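Local coordinates for 2-(hydroxymethyl)glutarate dehydrogenase (Eubacterium barkeri, PDB 3CKY), which catalyses the NAD+-dependent interconversion of 2-formylglutarate and (S)-2-hydroxymethylglutarate, a step in the bacterial fermentation of nicotinate, at residues A172-I175 against V176-L180; Q241-D244 against L245-L249; C198-P202 against E203-E207; E220-M223 against E224-M228; G82-L85 against S86-A90. All blocks are in the same frame, centred on the assembly; numbering follows the deposited sequence.

In the fold
Contacts 1 and 2 are the buried pair, on touching helices 169-197 and 238-255, each holding a lysine assigned by similarity, to catalysis in contact 1 and to NAD+ binding in contact 2. Contacts 3 and 4 also touch, but lie away from these sites and are only partly buried, with methionines and a proline meeting between helices 202-210 and 217-228. Contact 5, likewise partly buried, stands apart in the Rossmann-type N-terminal part, its centre about 58 Å from that of contact 3. The chemistry changes with place: regular helix with polar groups at the site in contacts 1 and 2, a helix start in contact 3, a widened turn in contact 4, and a short turn in contact 5.

Contact 1. Residues A172-I175 against V176-L180; sequences AVKI and VNNLL
Lys174 and Asn178 meet one turn apart in a buried i to i+4 contact near the start of the long helix 169-197, the helix that leads out of the nucleotide-binding part of the subunit. Lys174 is the active-site lysine by similarity. Its chain leaves with CG anti to the backbone N and then bends at chi2 (98°), which brings CE to 3.7 Å from Asn178 ND2. The amide of Asn178 is folded back over the preceding turn, with its CG 3.4 Å from Lys174 O. That same carbonyl takes the backbone N-H of Asn178 in a nearly straight bond of 3.0 Å (169° at the hydrogen).

The two polar ends do not bond to each other directly. Water 1 joins them, accepting from Lys174 NZ at 2.9 Å and donating to Asn178 OD1 at 2.9 Å. OD1 has a second donor in the neighbouring amide, Asn177 ND2 at 3.1 Å, which sits 18° out of the carbonyl plane. Two bonds thus grip this one oxygen and help fix the rotation of the Asn178 amide, while Val124 O also receives a hydrogen bond from Lys174 NZ.

On another side of the helix Val176 sets CG2 against the preceding turn, 3.2 Å from Ala172 O, while its N-H bonds that same oxygen. Asn177 bonds Gly214 and Ser213 of the second subunit, and Val176 packs on its Ile209. Ile175 and Leu179 lie on Ala248 and Asn178 on Asp244 of helix 238-255, Lys174 touches Met139 of strand 136-141, and Pro102 of helix 102-114 lies against Ala172 and Ile175.

Contact 2. Residues Q241-D244 against L245-L249; sequences QHKD and LGLAL
Leu245 packs tightly back onto Gln241, one turn earlier in helix 238-255. With CG set anti to its own carbonyl carbon (chi1 -70°), the leucine lays that branch point 3.4 Å from Gln241 O, with CD1 a little farther off at 3.7 Å. Its backbone N-H bonds the same oxygen at 3.0 Å, so both the backbone and the side chain of Leu245 touch this oxygen. Beyond the turn, Leu245 rests on Thr266 and Phe269 of helix 260-274, while Gln241 reaches Leu181 of helix 169-197.

Leu247 repeats the pattern two residues on. Its CB sits 3.5 Å from Asp244 O and its CG 3.6 Å from Lys243 O, the carbonyl that also takes its N-H. The side chains of Leu247 and Asp244 both touch Ser99, assigned to the NAD+ site by similarity. This is consistent with the two-domain plan of the beta-hydroxyacid dehydrogenases, in which the helical C-terminal part faces the Rossmann domain across the active-site cleft; Lys243 is itself placed in the NAD+ site by similarity.

The side carrying Lys243 is looser and partly exposed. Its chain runs extended to CD and CE, then turns at the last torsion (chi4 -80°), which swings the amine towards Leu247. Even so, Lys243 NZ stays 4.3 Å from Leu247 CD1, and its hydrogen bond goes instead to Pro69 O. Gly246, also partly exposed, contributes only backbone here, through its N-H to His242 O at 3.0 Å. His242 leads away from this turn to Thr266 and Glu270 of its own chain and to Lys253 of the third subunit.

Contact 3. Residues C198-P202 against E203-E207; sequences CGLKP and ETMQE
Glu203 curls back over Lys201 and Pro202 because its chain bends sharply at chi2 (90°). The turn sets OE1 3.4 Å from Lys201 CB and OE2 3.3 Å from Pro202 CD, so the carboxylate lies against carbon atoms. The lysine has its own bends at chi2 and chi3, and its amine does not close a salt bridge: Lys201 NZ remains 4.8 Å from Glu203 OE1, so any attraction between the opposite charges is probably weak.

The buried part of the contact is apolar. Leu200 and Met205 cross at about a right angle, with Leu200 CD1 3.8 Å from Met205 CG. A bend at chi3 (-72°) brings the methionine methyl against the proline, Met205 CE standing 3.9 Å from Pro202 CA. Leu200 also packs on Ala169 of the second subunit, and Met205 on Leu192 and Val196 of helix 169-197. Farther along, Gln206 NE2 probably bonds Glu224 OE1.

The new helix takes hold through Met205 N to Lys201 O at 3.1 Å and Gln206 N to Pro202 O at 2.8 Å. Water 2 bridges Lys201 N and Thr204 OG1 beside the first turn. Here one helix ends and the next begins within a few residues: a Schellman motif with Gly199 at C-prime closes helix 169-197, and Lys201 at the N-cap position, followed by proline in the first turn, opens helix 202-210.

Contact 4. Residues E220-M223 against E224-M228; sequences EAKM and EKFIM
The Phe226 ring has the carbonyl oxygens Ala221 O and Lys222 O at its edge, in plane, the former 4.0 Å from Phe226 CE2. The aliphatic part of Lys222 comes in obliquely, its CD 3.7 Å from Phe226 CD2, on the way to a salt bridge with Asp281. On one face of the ring lies Lys225 CG, 3.9 Å above the plane and offset toward the rim.

The backbone here is a widened, pi-type turn. Lys222 O accepts two N-H groups from opposite faces of its plane, Phe226 N at 3.0 Å and Ile227 N at 3.1 Å, and Met223 O takes Met228 N at 2.7 Å in a nearly collinear bond. Where the helix kinks, the N-H of Lys225 turns instead to water 3, at 2.9 Å, and that of Glu224 to water 4. Met223 bends at chi2 (69°), which lets its CE meet Met228 SD at 4.0 Å.

Both methionines lie on Pro202 of helix 202-210. Met223 and Ile227 pack on Leu192 of helix 169-197, while Lys222 and Phe226 lean on the loop holding Asp281 and Ser283.

Contact 5. Residues G82-L85 against S86-A90; sequences GGVL and SACKA
Ser86, Leu85 and Cys88 carry this contact, a single helical turn at residues 84-87. Ser86 turns its hydroxyl back to the backbone: with OG placed between its own N and carbonyl carbon (chi1 69°), the oxygen donates to Gly83 O at 2.9 Å. The approach is tilted 30° from the carbonyl plane. Exposed though it is, the serine thus ties the start of the turn to its middle, while Gln55 and Lys115 lie beside it.

Leu85 takes a different course. Its side chain leads to Met78 of helix 71-79 and to Lys115 and Ile117 in the loop. Its carbonyl does more for the turn, accepting Cys88 N in a weak bond of 3.3 Å.

Cys88 points back toward residues 82-85 and closes the far end. Its sulfur lies 3.9 Å from Val84 CG1 and 3.3 Å from Val84 O. That oxygen receives Ala87 N at 3.0 Å, but from 60° above the carbonyl plane and with a bent N-H. Both of these backbone bonds, to Leu85 O and to Val84 O, span three residues.

Val84 packs on Val77 and Met78, with Ile10, an NAD+ site residue by similarity, close by. The chain enters through Gly82, whose positive phi favours glycine, and leaves extended after Cys88. This short, weakly bonded helical turn joins helix 71-79 to strand 93-96, part of the parallel run of the Rossmann-fold sheet.

Contact 1. Residues A172-I175 against V176-L180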
loop_
_atom_site.group_PDB
_atom_site.type_symbol
_atom_site.label_atom_id
_atom_site.label_comp_id
_atom_site.label_asym_id
_atom_site.label_seq_id
_atom_site.Cartn_x
_atom_site.Cartn_y
_atom_site.Cartn_z
ATOM N N ALA A 172 -19.408 4.731 12.819
ATOM C CA ALA A 172 -18.351 3.751 12.863
ATOM C C ALA A 172 -18.705 2.415 12.203
ATOM O O ALA A 172 -17.888 1.873 11.427
ATOM C CB ALA A 172 -17.914 3.516 14.326
ATOM N N VAL A 173 -19.888 1.879 12.517
ATOM C CA VAL A 173 -20.234 0.519 12.101
ATOM C C VAL A 173 -20.516 0.503 10.610
ATOM O O VAL A 173 -20.145 -0.439 9.910
ATOM C CB VAL A 173 -21.409 -0.098 12.950
ATOM C CG1 VAL A 173 -22.774 0.502 12.564
ATOM C CG2 VAL A 173 -21.401 -1.634 12.837
ATOM N N LYS A 174 -21.156 1.566 10.143
ATOM C CA LYS A 174 -21.381 1.786 8.716
ATOM C C LYS A 174 -20.044 1.824 7.971
ATOM O O LYS A 174 -19.847 1.116 7.010
ATOM C CB LYS A 174 -22.154 3.096 8.526
ATOM C CG LYS A 174 -22.470 3.487 7.103
ATOM C CD LYS A 174 -23.875 3.105 6.713
ATOM C CE LYS A 174 -24.166 3.388 5.210
ATOM N NZ LYS A 174 -25.442 2.710 4.764
ATOM N N ILE A 175 -19.130 2.657 8.445
ATOM C CA ILE A 175 -17.796 2.774 7.856
ATOM C C ILE A 175 -17.072 1.411 7.780
ATOM O O ILE A 175 -16.454 1.082 6.757
ATOM C CB ILE A 175 -16.954 3.802 8.635
ATOM C CG1 ILE A 175 -17.431 5.223 8.308
ATOM C CG2 ILE A 175 -15.496 3.629 8.331
ATOM C CD1 ILE A 175 -16.907 6.299 9.238
ATOM N N VAL A 176 -17.171 0.628 8.858
ATOM C CA VAL A 176 -16.522 -0.677 8.930
ATOM C C VAL A 176 -17.163 -1.672 7.966
ATOM O O VAL A 176 -16.458 -2.453 7.310
ATOM C CB VAL A 176 -16.520 -1.250 10.357
ATOM C CG1 VAL A 176 -16.057 -2.693 10.343
ATOM C CG2 VAL A 176 -15.634 -0.391 11.283
ATOM N N ASN A 177 -18.486 -1.644 7.859
ATOM C CA ASN A 177 -19.160 -2.504 6.904
ATOM C C ASN A 177 -18.767 -2.198 5.463
ATOM O O ASN A 177 -18.435 -3.102 4.706
ATOM C CB ASN A 177 -20.681 -2.410 7.046
ATOM C CG ASN A 177 -21.412 -3.265 6.006
ATOM O OD1 ASN A 177 -21.465 -4.482 6.124
ATOM N ND2 ASN A 177 -21.958 -2.617 4.969
ATOM N N ASN A 178 -18.822 -0.919 5.092
ATOM C CA ASN A 178 -18.567 -0.477 3.709
ATOM C C ASN A 178 -17.118 -0.590 3.260
ATOM O O ASN A 178 -16.848 -0.751 2.080
ATOM C CB ASN A 178 -19.015 0.969 3.546
ATOM C CG ASN A 178 -20.513 1.128 3.684
ATOM O OD1 ASN A 178 -21.249 0.150 3.807
ATOM N ND2 ASN A 178 -20.971 2.362 3.695
ATOM N N LEU A 179 -16.208 -0.459 4.218
ATOM C CA LEU A 179 -14.779 -0.773 4.065
ATOM C C LEU A 179 -14.603 -2.225 3.629
ATOM O O LEU A 179 -13.851 -2.513 2.719
ATOM C CB LEU A 179 -14.103 -0.523 5.420
ATOM C CG LEU A 179 -12.716 -0.941 5.879
ATOM C CD1 LEU A 179 -12.526 -0.384 7.314
ATOM C CD2 LEU A 179 -12.455 -2.456 5.823
ATOM N N LEU A 180 -15.303 -3.133 4.294
ATOM C CA LEU A 180 -15.188 -4.552 3.996
ATOM C C LEU A 180 -15.765 -4.873 2.630
ATOM O O LEU A 180 -15.153 -5.640 1.882
ATOM C CB LEU A 180 -15.866 -5.393 5.085
ATOM C CG LEU A 180 -15.133 -5.402 6.429
ATOM C CD1 LEU A 180 -16.007 -6.020 7.522
ATOM C CD2 LEU A 180 -13.791 -6.143 6.286
HETATM O O HOH W 1 -23.898 0.259 5.029
#

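Contact 2. Residues Q241-D244 against L245-L249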
loop_
_atom_site.group_PDB
_atom_site.type_symbol
_atom_site.label_atom_id
_atom_site.label_comp_id
_atom_site.label_asym_id
_atom_site.label_seq_id
_atom_site.Cartn_x
_atom_site.Cartn_y
_atom_site.Cartn_z
ATOM N N GLN A 241 -18.466 4.149 -3.245
ATOM C CA GLN A 241 -17.632 3.156 -2.584
ATOM C C GLN A 241 -16.233 3.708 -2.250
ATOM O O GLN A 241 -15.691 3.425 -1.191
ATOM C CB GLN A 241 -17.498 1.907 -3.464
ATOM C CG GLN A 241 -16.604 0.831 -2.865
ATOM C CD GLN A 241 -17.116 0.328 -1.509
ATOM O OE1 GLN A 241 -16.631 0.742 -0.446
ATOM N NE2 GLN A 241 -18.101 -0.555 -1.539
ATOM N N HIS A 242 -15.661 4.463 -3.186
ATOM C CA HIS A 242 -14.396 5.157 -2.993
ATOM C C HIS A 242 -14.478 6.175 -1.847
ATOM O O HIS A 242 -13.589 6.237 -1.003
ATOM C CB HIS A 242 -13.968 5.868 -4.296
ATOM C CG HIS A 242 -12.650 6.568 -4.183
ATOM N ND1 HIS A 242 -11.450 5.895 -4.280
ATOM C CD2 HIS A 242 -12.339 7.861 -3.924
ATOM C CE1 HIS A 242 -10.459 6.754 -4.117
ATOM N NE2 HIS A 242 -10.973 7.949 -3.895
ATOM N N LYS A 243 -15.544 6.962 -1.832
ATOM C CA LYS A 243 -15.794 7.918 -0.744
ATOM C C LYS A 243 -15.839 7.187 0.608
ATOM O O LYS A 243 -15.267 7.641 1.605
ATOM C CB LYS A 243 -17.122 8.644 -1.003
ATOM C CG LYS A 243 -17.450 9.781 -0.072
ATOM C CD LYS A 243 -18.939 10.137 -0.187
ATOM C CE LYS A 243 -19.287 11.482 0.468
ATOM N NZ LYS A 243 -19.434 11.425 1.972
ATOM N N ASP A 244 -16.528 6.050 0.630
ATOM C CA ASP A 244 -16.651 5.246 1.849
ATOM C C ASP A 244 -15.299 4.753 2.333
ATOM O O ASP A 244 -15.024 4.779 3.527
ATOM C CB ASP A 244 -17.588 4.055 1.618
ATOM C CG ASP A 244 -19.057 4.460 1.551
ATOM O OD1 ASP A 244 -19.381 5.592 1.966
ATOM O OD2 ASP A 244 -19.886 3.637 1.100
ATOM N N LEU A 245 -14.459 4.300 1.406
ATOM C CA LEU A 245 -13.102 3.861 1.762
ATOM C C LEU A 245 -12.257 5.032 2.297
ATOM O O LEU A 245 -11.441 4.867 3.206
ATOM C CB LEU A 245 -12.418 3.210 0.568
ATOM C CG LEU A 245 -12.972 1.845 0.132
ATOM C CD1 LEU A 245 -12.579 1.515 -1.314
ATOM C CD2 LEU A 245 -12.532 0.718 1.069
ATOM N N GLY A 246 -12.466 6.220 1.744
ATOM C CA GLY A 246 -11.835 7.439 2.262
ATOM C C GLY A 246 -12.228 7.766 3.685
ATOM O O GLY A 246 -11.406 8.199 4.455
ATOM N N LEU A 247 -13.500 7.578 4.017
ATOM C CA LEU A 247 -13.997 7.798 5.380
ATOM C C LEU A 247 -13.369 6.823 6.370
ATOM O O LEU A 247 -13.074 7.194 7.493
ATOM C CB LEU A 247 -15.524 7.695 5.431
ATOM C CG LEU A 247 -16.299 8.880 4.837
ATOM C CD1 LEU A 247 -17.794 8.528 4.645
ATOM C CD2 LEU A 247 -16.115 10.162 5.706
ATOM N N ALA A 248 -13.182 5.579 5.940
ATOM C CA ALA A 248 -12.483 4.581 6.716
ATOM C C ALA A 248 -11.045 5.004 7.020
ATOM O O ALA A 248 -10.596 4.899 8.154
ATOM C CB ALA A 248 -12.500 3.233 5.984
ATOM N N LEU A 249 -10.334 5.492 6.013
ATOM C CA LEU A 249 -8.964 5.961 6.174
ATOM C C LEU A 249 -8.895 7.180 7.088
ATOM O O LEU A 249 -7.924 7.332 7.840
ATOM C CB LEU A 249 -8.333 6.284 4.812
ATOM C CG LEU A 249 -8.129 5.099 3.852
ATOM C CD1 LEU A 249 -7.571 5.581 2.512
ATOM C CD2 LEU A 249 -7.245 4.027 4.454
#

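Contact 3. Residues C198-P202 against E203-E207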
loop_
_atom_site.group_PDB
_atom_site.type_symbol
_atom_site.label_atom_id
_atom_site.label_comp_id
_atom_site.label_asym_id
_atom_site.label_seq_id
_atom_site.Cartn_x
_atom_site.Cartn_y
_atom_site.Cartn_z
ATOM N N CYS A 198 -5.757 -18.153 -15.951
ATOM C CA CYS A 198 -5.429 -19.568 -15.741
ATOM C C CYS A 198 -6.431 -20.550 -16.375
ATOM O O CYS A 198 -6.355 -21.736 -16.104
ATOM C CB CYS A 198 -5.340 -19.878 -14.250
ATOM S SG CYS A 198 -4.104 -18.929 -13.309
ATOM N N GLY A 199 -7.373 -20.061 -17.182
ATOM C CA GLY A 199 -8.254 -20.919 -17.981
ATOM C C GLY A 199 -9.562 -21.284 -17.333
ATOM O O GLY A 199 -10.211 -22.209 -17.781
ATOM N N LEU A 200 -9.959 -20.564 -16.292
ATOM C CA LEU A 200 -11.262 -20.772 -15.660
ATOM C C LEU A 200 -12.291 -19.873 -16.309
ATOM O O LEU A 200 -12.017 -18.717 -16.612
ATOM C CB LEU A 200 -11.215 -20.435 -14.165
ATOM C CG LEU A 200 -10.259 -21.284 -13.330
ATOM C CD1 LEU A 200 -10.163 -20.746 -11.916
ATOM C CD2 LEU A 200 -10.665 -22.762 -13.322
ATOM N N LYS A 201 -13.477 -20.421 -16.486
ATOM C CA LYS A 201 -14.631 -19.643 -16.900
ATOM C C LYS A 201 -15.173 -18.952 -15.664
ATOM O O LYS A 201 -15.120 -19.526 -14.567
ATOM C CB LYS A 201 -15.675 -20.581 -17.514
ATOM C CG LYS A 201 -15.173 -21.209 -18.799
ATOM C CD LYS A 201 -15.325 -22.731 -18.869
ATOM C CE LYS A 201 -16.746 -23.175 -19.067
ATOM N NZ LYS A 201 -16.833 -24.529 -19.756
ATOM N N PRO A 202 -15.674 -17.712 -15.817
ATOM C CA PRO A 202 -16.350 -17.022 -14.709
ATOM C C PRO A 202 -17.448 -17.859 -14.052
ATOM O O PRO A 202 -17.602 -17.813 -12.831
ATOM C CB PRO A 202 -16.941 -15.777 -15.382
ATOM C CG PRO A 202 -16.066 -15.533 -16.538
ATOM C CD PRO A 202 -15.616 -16.875 -17.026
ATOM N N GLU A 203 -18.190 -18.620 -14.860
ATOM C CA GLU A 203 -19.246 -19.495 -14.351
ATOM C C GLU A 203 -18.696 -20.546 -13.408
ATOM O O GLU A 203 -19.292 -20.840 -12.381
ATOM C CB GLU A 203 -19.958 -20.234 -15.475
ATOM C CG GLU A 203 -20.260 -19.415 -16.680
ATOM C CD GLU A 203 -19.127 -19.457 -17.676
ATOM O OE1 GLU A 203 -18.981 -20.520 -18.353
ATOM O OE2 GLU A 203 -18.397 -18.435 -17.754
ATOM N N THR A 204 -17.569 -21.135 -13.788
ATOM C CA THR A 204 -16.918 -22.134 -12.957
ATOM C C THR A 204 -16.526 -21.547 -11.614
ATOM O O THR A 204 -16.748 -22.158 -10.582
ATOM C CB THR A 204 -15.673 -22.710 -13.642
ATOM O OG1 THR A 204 -16.043 -23.253 -14.915
ATOM C CG2 THR A 204 -15.033 -23.815 -12.763
ATOM N N MET A 205 -15.962 -20.345 -11.646
ATOM C CA MET A 205 -15.572 -19.648 -10.430
ATOM C C MET A 205 -16.764 -19.249 -9.575
ATOM O O MET A 205 -16.742 -19.428 -8.369
ATOM C CB MET A 205 -14.713 -18.424 -10.759
ATOM C CG MET A 205 -13.291 -18.791 -11.169
ATOM S SD MET A 205 -12.208 -17.355 -11.419
ATOM C CE MET A 205 -12.845 -16.670 -12.951
ATOM N N GLN A 206 -17.814 -18.734 -10.195
ATOM C CA GLN A 206 -19.016 -18.405 -9.439
ATOM C C GLN A 206 -19.599 -19.617 -8.740
ATOM O O GLN A 206 -19.947 -19.563 -7.549
ATOM C CB GLN A 206 -20.100 -17.817 -10.318
ATOM C CG GLN A 206 -21.122 -17.069 -9.446
ATOM C CD GLN A 206 -22.465 -16.984 -10.062
ATOM O OE1 GLN A 206 -22.773 -17.692 -11.034
ATOM N NE2 GLN A 206 -23.303 -16.110 -9.502
ATOM N N GLU A 207 -19.701 -20.702 -9.494
ATOM C CA GLU A 207 -20.257 -21.921 -8.963
ATOM C C GLU A 207 -19.432 -22.401 -7.788
ATOM O O GLU A 207 -19.964 -22.642 -6.722
ATOM C CB GLU A 207 -20.297 -22.995 -10.034
ATOM C CG GLU A 207 -20.982 -24.260 -9.577
ATOM C CD GLU A 207 -20.923 -25.352 -10.619
ATOM O OE1 GLU A 207 -20.133 -25.211 -11.592
ATOM O OE2 GLU A 207 -21.667 -26.356 -10.460
HETATM O O HOH W 2 -13.673 -23.418 -16.053
#

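Contact 4. Residues E220-M223 against E224-M228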
loop_
_atom_site.group_PDB
_atom_site.type_symbol
_atom_site.label_atom_id
_atom_site.label_comp_id
_atom_site.label_asym_id
_atom_site.label_seq_id
_atom_site.Cartn_x
_atom_site.Cartn_y
_atom_site.Cartn_z
ATOM N N GLU A 220 -21.460 -12.315 -4.285
ATOM C CA GLU A 220 -22.855 -12.700 -4.505
ATOM C C GLU A 220 -23.643 -11.600 -5.200
ATOM O O GLU A 220 -24.371 -11.857 -6.148
ATOM C CB GLU A 220 -23.534 -13.072 -3.189
ATOM C CG GLU A 220 -23.130 -14.448 -2.675
ATOM C CD GLU A 220 -22.870 -14.486 -1.173
ATOM O OE1 GLU A 220 -23.689 -13.890 -0.417
ATOM O OE2 GLU A 220 -21.845 -15.107 -0.765
ATOM N N ALA A 221 -23.459 -10.371 -4.743
ATOM C CA ALA A 221 -24.199 -9.238 -5.281
ATOM C C ALA A 221 -23.772 -8.845 -6.703
ATOM O O ALA A 221 -24.617 -8.455 -7.524
ATOM C CB ALA A 221 -24.066 -8.043 -4.358
ATOM N N LYS A 222 -22.482 -8.944 -6.999
ATOM C CA LYS A 222 -21.943 -8.317 -8.202
ATOM C C LYS A 222 -21.649 -9.264 -9.367
ATOM O O LYS A 222 -21.783 -8.882 -10.516
ATOM C CB LYS A 222 -20.682 -7.525 -7.853
ATOM C CG LYS A 222 -20.873 -6.477 -6.744
ATOM C CD LYS A 222 -21.985 -5.497 -7.039
ATOM C CE LYS A 222 -22.084 -4.415 -5.976
ATOM N NZ LYS A 222 -23.221 -3.477 -6.254
ATOM N N MET A 223 -21.257 -10.490 -9.061
ATOM C CA MET A 223 -20.708 -11.396 -10.068
ATOM C C MET A 223 -21.648 -11.627 -11.264
ATOM O O MET A 223 -21.327 -11.344 -12.405
ATOM C CB MET A 223 -20.364 -12.732 -9.398
ATOM C CG MET A 223 -19.787 -13.785 -10.315
ATOM S SD MET A 223 -18.161 -13.303 -10.851
ATOM C CE MET A 223 -17.618 -14.820 -11.693
ATOM N N GLU A 224 -22.825 -12.122 -10.982
ATOM C CA GLU A 224 -23.757 -12.447 -12.031
ATOM C C GLU A 224 -24.418 -11.201 -12.630
ATOM O O GLU A 224 -24.461 -11.043 -13.853
ATOM C CB GLU A 224 -24.801 -13.396 -11.470
ATOM C CG GLU A 224 -25.601 -14.111 -12.523
ATOM C CD GLU A 224 -26.399 -15.278 -11.958
ATOM O OE1 GLU A 224 -25.811 -16.037 -11.118
ATOM O OE2 GLU A 224 -27.583 -15.424 -12.365
ATOM N N LYS A 225 -24.887 -10.300 -11.776
ATOM C CA LYS A 225 -25.662 -9.152 -12.238
ATOM C C LYS A 225 -24.859 -8.118 -13.039
ATOM O O LYS A 225 -25.392 -7.548 -13.997
ATOM C CB LYS A 225 -26.352 -8.460 -11.063
ATOM C CG LYS A 225 -27.332 -7.368 -11.495
ATOM C CD LYS A 225 -28.025 -6.708 -10.314
ATOM C CE LYS A 225 -28.830 -5.486 -10.774
ATOM N NZ LYS A 225 -29.374 -4.680 -9.628
ATOM N N PHE A 226 -23.611 -7.871 -12.634
ATOM C CA PHE A 226 -22.797 -6.812 -13.221
ATOM C C PHE A 226 -21.591 -7.329 -14.003
ATOM O O PHE A 226 -21.408 -6.959 -15.155
ATOM C CB PHE A 226 -22.310 -5.835 -12.141
ATOM C CG PHE A 226 -23.425 -5.136 -11.411
ATOM C CD1 PHE A 226 -23.980 -3.955 -11.912
ATOM C CD2 PHE A 226 -23.928 -5.652 -10.224
ATOM C CE1 PHE A 226 -25.015 -3.308 -11.240
ATOM C CE2 PHE A 226 -24.973 -5.001 -9.544
ATOM C CZ PHE A 226 -25.508 -3.832 -10.055
ATOM N N ILE A 227 -20.767 -8.140 -13.356
ATOM C CA ILE A 227 -19.506 -8.574 -13.925
ATOM C C ILE A 227 -19.778 -9.494 -15.108
ATOM O O ILE A 227 -19.357 -9.211 -16.209
ATOM C CB ILE A 227 -18.596 -9.290 -12.871
ATOM C CG1 ILE A 227 -18.150 -8.292 -11.795
ATOM C CG2 ILE A 227 -17.369 -9.912 -13.519
ATOM C CD1 ILE A 227 -17.504 -8.951 -10.553
ATOM N N MET A 228 -20.507 -10.580 -14.885
ATOM C CA MET A 228 -20.733 -11.548 -15.974
ATOM C C MET A 228 -21.645 -11.009 -17.080
ATOM O O MET A 228 -21.524 -11.418 -18.239
ATOM C CB MET A 228 -21.259 -12.857 -15.434
ATOM C CG MET A 228 -20.263 -13.546 -14.572
ATOM S SD MET A 228 -20.815 -15.156 -14.018
ATOM C CE MET A 228 -20.785 -16.049 -15.592
HETATM O O HOH W 3 -25.326 -10.856 -8.968
HETATM O O HOH W 4 -23.346 -13.566 -8.111
#

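Contact 5. Residues G82-L85 against S86-A90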
loop_
_atom_site.group_PDB
_atom_site.type_symbol
_atom_site.label_atom_id
_atom_site.label_comp_id
_atom_site.label_asym_id
_atom_site.label_seq_id
_atom_site.Cartn_x
_atom_site.Cartn_y
_atom_site.Cartn_z
ATOM N N GLY A 82 -25.223 31.853 11.534
ATOM C CA GLY A 82 -26.670 31.615 11.598
ATOM C C GLY A 82 -27.032 30.140 11.478
ATOM O O GLY A 82 -27.996 29.783 10.799
ATOM N N GLY A 83 -26.263 29.285 12.147
ATOM C CA GLY A 83 -26.399 27.839 11.991
ATOM C C GLY A 83 -27.635 27.243 12.631
ATOM O O GLY A 83 -28.378 27.926 13.341
ATOM N N VAL A 84 -27.847 25.954 12.368
ATOM C CA VAL A 84 -28.965 25.205 12.942
ATOM C C VAL A 84 -28.870 25.147 14.472
ATOM O O VAL A 84 -29.871 25.347 15.164
ATOM C CB VAL A 84 -29.049 23.779 12.332
ATOM C CG1 VAL A 84 -29.920 22.853 13.181
ATOM C CG2 VAL A 84 -29.568 23.858 10.904
ATOM N N LEU A 85 -27.666 24.900 14.984
ATOM C CA LEU A 85 -27.428 24.802 16.430
ATOM C C LEU A 85 -27.878 26.042 17.197
ATOM O O LEU A 85 -28.520 25.926 18.242
ATOM C CB LEU A 85 -25.944 24.512 16.716
ATOM C CG LEU A 85 -25.496 23.052 16.940
ATOM C CD1 LEU A 85 -26.523 22.029 16.504
ATOM C CD2 LEU A 85 -24.152 22.786 16.267
ATOM N N SER A 86 -27.555 27.224 16.675
ATOM C CA SER A 86 -27.926 28.475 17.334
ATOM C C SER A 86 -29.446 28.689 17.395
ATOM O O SER A 86 -29.935 29.401 18.273
ATOM C CB SER A 86 -27.256 29.673 16.645
ATOM O OG SER A 86 -27.799 29.900 15.354
ATOM N N ALA A 87 -30.181 28.072 16.469
ATOM C CA ALA A 87 -31.637 28.239 16.382
ATOM C C ALA A 87 -32.433 27.144 17.100
ATOM O O ALA A 87 -33.656 27.235 17.183
ATOM C CB ALA A 87 -32.064 28.312 14.924
ATOM N N CYS A 88 -31.752 26.114 17.602
ATOM C CA CYS A 88 -32.413 25.047 18.355
ATOM C C CYS A 88 -32.661 25.461 19.795
ATOM O O CYS A 88 -31.815 26.110 20.414
ATOM C CB CYS A 88 -31.558 23.783 18.385
ATOM S SG CYS A 88 -31.398 22.947 16.827
ATOM N N LYS A 89 -33.818 25.067 20.323
ATOM C CA LYS A 89 -34.086 25.165 21.752
ATOM C C LYS A 89 -33.304 24.058 22.443
ATOM O O LYS A 89 -33.002 23.028 21.834
ATOM C CB LYS A 89 -35.586 25.021 22.033
ATOM C CG LYS A 89 -35.996 25.100 23.509
ATOM C CD LYS A 89 -35.658 26.449 24.173
ATOM C CE LYS A 89 -36.497 27.588 23.609
ATOM N NZ LYS A 89 -36.683 28.693 24.583
ATOM N N ALA A 90 -32.948 24.285 23.703
ATOM C CA ALA A 90 -32.264 23.272 24.500
ATOM C C ALA A 90 -33.151 22.037 24.678
ATOM O O ALA A 90 -34.372 22.151 24.784
ATOM C CB ALA A 90 -31.860 23.843 25.850
#